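Local coordinates for protein ComZ (Thermus thermophilus, PDB 6QVI) that is a competence-associated pilin that probably serves as a DNA receptor at the pilus tip during natural transformation, at residues A[318-331]-A[340-352]. Numbering follows the deposited sequence.
Sequences PPNATLSPSCLQAM and TQSVDCTFTRLDG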
loop_
_atom_site.group_PDB
_atom_site.type_symbol
_atom_site.label_atom_id
_atom_site.label_comp_id
_atom_site.label_asym_id
_atom_site.label_seq_id
_atom_site.Cartn_x
_atom_site.Cartn_y
_atom_site.Cartn_z
ATOM N N PRO A 318 11.727 23.369 -14.813
ATOM C CA PRO A 318 12.587 22.805 -15.853
ATOM C C PRO A 318 13.771 23.684 -16.102
ATOM O O PRO A 318 13.610 24.831 -16.397
ATOM C CB PRO A 318 11.686 22.767 -17.061
ATOM C CG PRO A 318 10.663 23.779 -16.811
ATOM C CD PRO A 318 10.483 23.902 -15.354
ATOM N N PRO A 319 14.960 23.128 -16.008
ATOM C CA PRO A 319 16.186 23.921 -16.120
ATOM C C PRO A 319 16.535 24.330 -17.528
ATOM O O PRO A 319 17.351 25.245 -17.691
ATOM C CB PRO A 319 17.254 22.982 -15.545
ATOM C CG PRO A 319 16.728 21.605 -15.834
ATOM C CD PRO A 319 15.221 21.688 -15.845
ATOM N N ASN A 320 15.931 23.707 -18.546
ATOM C CA ASN A 320 16.219 23.980 -19.955
ATOM C C ASN A 320 14.937 24.240 -20.733
ATOM O O ASN A 320 14.879 24.015 -21.938
ATOM C CB ASN A 320 17.000 22.836 -20.608
ATOM C CG ASN A 320 18.308 22.529 -19.895
ATOM O OD1 ASN A 320 18.938 23.408 -19.304
ATOM N ND2 ASN A 320 18.721 21.262 -19.948
ATOM N N ALA A 321 13.910 24.734 -20.056
ATOM C CA ALA A 321 12.648 25.029 -20.700
ATOM C C ALA A 321 12.056 26.242 -20.002
ATOM O O ALA A 321 12.222 26.420 -18.792
ATOM C CB ALA A 321 11.691 23.832 -20.642
ATOM N N THR A 322 11.359 27.061 -20.778
ATOM C CA THR A 322 10.845 28.340 -20.321
ATOM C C THR A 322 9.491 28.202 -19.649
ATOM O O THR A 322 8.724 27.287 -19.954
ATOM C CB THR A 322 10.726 29.267 -21.511
ATOM O OG1 THR A 322 9.729 28.735 -22.395
ATOM C CG2 THR A 322 12.063 29.318 -22.235
ATOM N N LEU A 323 9.207 29.121 -18.724
ATOM C CA LEU A 323 7.908 29.215 -18.068
ATOM C C LEU A 323 7.183 30.497 -18.458
ATOM O O LEU A 323 7.793 31.474 -18.907
ATOM C CB LEU A 323 8.050 29.170 -16.545
ATOM C CG LEU A 323 8.350 27.824 -15.877
ATOM C CD1 LEU A 323 8.429 28.005 -14.366
ATOM C CD2 LEU A 323 7.315 26.733 -16.243
ATOM N N SER A 324 5.858 30.482 -18.281
ATOM C CA SER A 324 5.092 31.708 -18.496
ATOM C C SER A 324 5.034 32.533 -17.207
ATOM O O SER A 324 4.880 31.973 -16.115
ATOM C CB SER A 324 3.674 31.389 -18.976
ATOM O OG SER A 324 2.733 32.358 -18.546
ATOM N N PRO A 325 5.152 33.858 -17.307
ATOM C CA PRO A 325 5.041 34.692 -16.094
ATOM C C PRO A 325 3.703 34.569 -15.363
ATOM O O PRO A 325 3.656 34.791 -14.149
ATOM C CB PRO A 325 5.267 36.120 -16.628
ATOM C CG PRO A 325 5.858 35.959 -18.009
ATOM C CD PRO A 325 5.319 34.661 -18.530
ATOM N N SER A 326 2.605 34.267 -16.067
ATOM C CA SER A 326 1.346 33.938 -15.398
ATOM C C SER A 326 1.577 32.903 -14.298
ATOM O O SER A 326 1.031 33.014 -13.191
ATOM C CB SER A 326 0.310 33.409 -16.383
ATOM O OG SER A 326 0.794 32.280 -17.088
ATOM N N CYS A 327 2.343 31.851 -14.620
ATOM C CA CYS A 327 2.577 30.775 -13.665
ATOM C C CYS A 327 3.226 31.316 -12.395
ATOM O O CYS A 327 2.737 31.082 -11.283
ATOM C CB CYS A 327 3.430 29.678 -14.320
ATOM S SG CYS A 327 4.018 28.378 -13.179
ATOM N N LEU A 328 4.347 32.029 -12.542
ATOM C CA LEU A 328 5.057 32.546 -11.371
ATOM C C LEU A 328 4.289 33.654 -10.648
ATOM O O LEU A 328 4.449 33.806 -9.429
ATOM C CB LEU A 328 6.469 33.005 -11.752
ATOM C CG LEU A 328 7.423 31.816 -12.014
ATOM C CD1 LEU A 328 8.661 32.179 -12.836
ATOM C CD2 LEU A 328 7.825 31.146 -10.715
ATOM N N GLN A 329 3.471 34.446 -11.367
ATOM C CA GLN A 329 2.633 35.441 -10.700
ATOM C C GLN A 329 1.732 34.779 -9.655
ATOM O O GLN A 329 1.537 35.316 -8.561
ATOM C CB GLN A 329 1.797 36.211 -11.736
ATOM C CG GLN A 329 2.498 37.342 -12.565
ATOM C CD GLN A 329 2.342 38.764 -11.950
ATOM O OE1 GLN A 329 1.659 38.949 -10.933
ATOM N NE2 GLN A 329 2.968 39.768 -12.584
ATOM N N ALA A 330 1.199 33.596 -9.957
ATOM C CA ALA A 330 0.207 32.987 -9.076
ATOM C C ALA A 330 0.761 32.649 -7.686
ATOM O O ALA A 330 -0.027 32.491 -6.740
ATOM C CB ALA A 330 -0.381 31.742 -9.739
ATOM N N MET A 331 2.053 32.482 -7.551
ATOM C CA MET A 331 2.573 32.065 -6.277
ATOM C C MET A 331 3.364 33.090 -5.598
ATOM O O MET A 331 4.052 32.801 -4.660
ATOM C CB MET A 331 3.471 30.881 -6.482
ATOM C CG MET A 331 2.953 30.005 -7.574
ATOM S SD MET A 331 4.023 28.631 -7.791
ATOM C CE MET A 331 3.360 28.048 -9.320
ATOM N N THR A 340 -10.783 31.191 -9.262
ATOM C CA THR A 340 -11.465 31.671 -10.467
ATOM C C THR A 340 -10.568 32.253 -11.576
ATOM O O THR A 340 -11.104 32.808 -12.545
ATOM C CB THR A 340 -12.524 32.699 -10.068
ATOM O OG1 THR A 340 -13.207 33.172 -11.234
ATOM C CG2 THR A 340 -11.894 33.851 -9.319
ATOM N N GLN A 341 -9.246 32.273 -11.445
ATOM C CA GLN A 341 -8.439 32.734 -12.575
ATOM C C GLN A 341 -7.471 31.656 -13.025
ATOM O O GLN A 341 -6.681 31.152 -12.226
ATOM C CB GLN A 341 -7.727 34.051 -12.292
ATOM C CG GLN A 341 -6.984 34.460 -13.557
ATOM C CD GLN A 341 -7.907 35.084 -14.627
ATOM O OE1 GLN A 341 -8.908 35.742 -14.336
ATOM N NE2 GLN A 341 -7.563 34.818 -15.904
ATOM N N SER A 342 -7.541 31.324 -14.312
ATOM C CA SER A 342 -6.732 30.258 -14.877
ATOM C C SER A 342 -5.244 30.537 -14.741
ATOM O O SER A 342 -4.772 31.676 -14.869
ATOM C CB SER A 342 -7.066 30.045 -16.358
ATOM O OG SER A 342 -8.409 29.615 -16.532
ATOM N N VAL A 343 -4.498 29.464 -14.500
ATOM C CA VAL A 343 -3.058 29.533 -14.321
ATOM C C VAL A 343 -2.445 28.428 -15.161
ATOM O O VAL A 343 -2.853 27.265 -15.054
ATOM C CB VAL A 343 -2.688 29.378 -12.835
ATOM C CG1 VAL A 343 -1.190 29.305 -12.660
ATOM C CG2 VAL A 343 -3.294 30.521 -12.023
ATOM N N ASP A 344 -1.459 28.785 -15.976
ATOM C CA ASP A 344 -0.820 27.846 -16.892
ATOM C C ASP A 344 0.635 27.680 -16.448
ATOM O O ASP A 344 1.502 28.489 -16.792
ATOM C CB ASP A 344 -0.928 28.343 -18.334
ATOM C CG ASP A 344 -0.412 27.327 -19.363
ATOM O OD1 ASP A 344 0.218 26.323 -18.971
ATOM O OD2 ASP A 344 -0.622 27.543 -20.578
ATOM N N CYS A 345 0.915 26.625 -15.693
ATOM C CA CYS A 345 2.292 26.304 -15.334
ATOM C C CYS A 345 2.858 25.188 -16.185
ATOM O O CYS A 345 3.549 24.313 -15.664
ATOM C CB CYS A 345 2.414 25.931 -13.865
ATOM S SG CYS A 345 2.317 27.330 -12.780
ATOM N N THR A 346 2.576 25.161 -17.480
ATOM C CA THR A 346 3.161 24.125 -18.311
ATOM C C THR A 346 4.339 24.668 -19.105
ATOM O O THR A 346 4.525 25.881 -19.259
ATOM C CB THR A 346 2.129 23.505 -19.253
ATOM O OG1 THR A 346 1.717 24.470 -20.228
ATOM C CG2 THR A 346 0.923 23.002 -18.462
ATOM N N PHE A 347 5.145 23.734 -19.602
ATOM C CA PHE A 347 6.288 24.046 -20.441
ATOM C C PHE A 347 6.431 22.904 -21.435
ATOM O O PHE A 347 5.923 21.798 -21.215
ATOM C CB PHE A 347 7.573 24.226 -19.623
ATOM C CG PHE A 347 7.973 22.998 -18.859
ATOM C CD1 PHE A 347 7.509 22.788 -17.569
ATOM C CD2 PHE A 347 8.801 22.033 -19.441
ATOM C CE1 PHE A 347 7.874 21.640 -16.856
ATOM C CE2 PHE A 347 9.162 20.887 -18.744
ATOM C CZ PHE A 347 8.699 20.690 -17.447
ATOM N N THR A 348 7.168 23.117 -22.510
ATOM C CA THR A 348 7.330 22.063 -23.480
ATOM C C THR A 348 8.746 21.624 -23.554
ATOM O O THR A 348 9.634 22.431 -23.679
ATOM C CB THR A 348 7.032 22.571 -24.857
ATOM O OG1 THR A 348 7.990 23.580 -25.153
ATOM C CG2 THR A 348 5.672 23.165 -24.886
ATOM N N ARG A 349 8.942 20.323 -23.536
ATOM C CA ARG A 349 10.267 19.768 -23.589
ATOM C C ARG A 349 10.857 19.751 -24.971
ATOM O O ARG A 349 10.233 20.091 -25.960
ATOM C CB ARG A 349 10.263 18.341 -23.079
ATOM C CG ARG A 349 9.691 18.186 -21.697
ATOM C CD ARG A 349 10.352 17.055 -20.940
ATOM N NE ARG A 349 9.647 16.818 -19.698
ATOM C CZ ARG A 349 8.339 16.655 -19.633
ATOM N NH1 ARG A 349 7.623 16.691 -20.734
ATOM N NH2 ARG A 349 7.750 16.452 -18.475
ATOM N N LEU A 350 12.093 19.299 -25.001
ATOM C CA LEU A 350 12.882 19.162 -26.195
ATOM C C LEU A 350 12.112 18.374 -27.216
ATOM O O LEU A 350 11.902 18.828 -28.322
ATOM C CB LEU A 350 14.158 18.407 -25.846
ATOM C CG LEU A 350 14.347 18.105 -24.350
ATOM C CD1 LEU A 350 15.571 17.252 -24.055
ATOM C CD2 LEU A 350 14.382 19.386 -23.532
ATOM N N ASP A 351 11.653 17.197 -26.810
ATOM C CA ASP A 351 10.914 16.293 -27.682
ATOM C C ASP A 351 9.424 16.536 -27.852
ATOM O O ASP A 351 8.695 15.618 -28.175
ATOM C CB ASP A 351 11.105 14.845 -27.233
ATOM C CG ASP A 351 11.777 14.734 -25.888
ATOM O OD1 ASP A 351 11.933 13.604 -25.394
ATOM O OD2 ASP A 351 12.156 15.777 -25.323
ATOM N N GLY A 352 8.958 17.750 -27.635
ATOM C CA GLY A 352 7.554 18.031 -27.821
ATOM C C GLY A 352 6.621 17.492 -26.766
ATOM O O GLY A 352 5.424 17.389 -26.992
#
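Phe347 of strand 343-348 and Pro318 meet face-on: Pro318 CG stands 3.3 Å from the centroid of the Phe347 ring and 9° off its normal, which fits a CH-pi contact over the ring face. Followed outward, Phe347 starts with CB, which lies 3.3 Å from Thr322 O. Its CG then sits between the backbone N and the carbonyl carbon (chi1 61°), a rotation that turns a ring face to Pro318. Ala321 CB comes obliquely to CD2 at 3.6 Å, and Leu323 CD2 obliquely to CD1 at 4.2 Å. Farther out, CE1 faces Pro318 CG and CD, while CE2 and, at the far end, CZ pack against Pro318 CB, with CZ 3.7 Å from it. Replacing Phe347 by an alanine would remove the ring and is likely to leave Pro318 CG without the face it packs on and a gap beside Ala321 and Leu323.

Farther along the strand the link is covalent. Cys327 SG bonds Cys345 SG at 2.0 Å with a disulfide torsion of 99°, and Met331 CE lies 3.7 Å from Cys345 SG. Beyond it, Ala330 CB touches both methyls of Val343, CG1 and CG2 each at 3.9 Å. The strand pairs antiparallel with strand 357-360, Val343 being backbone-bonded to Tyr359. The disulfide joins the short helix 325-329 to a strand of this mixed sheet, within a protein that combines beta-solenoid and pseudopilin-like domains.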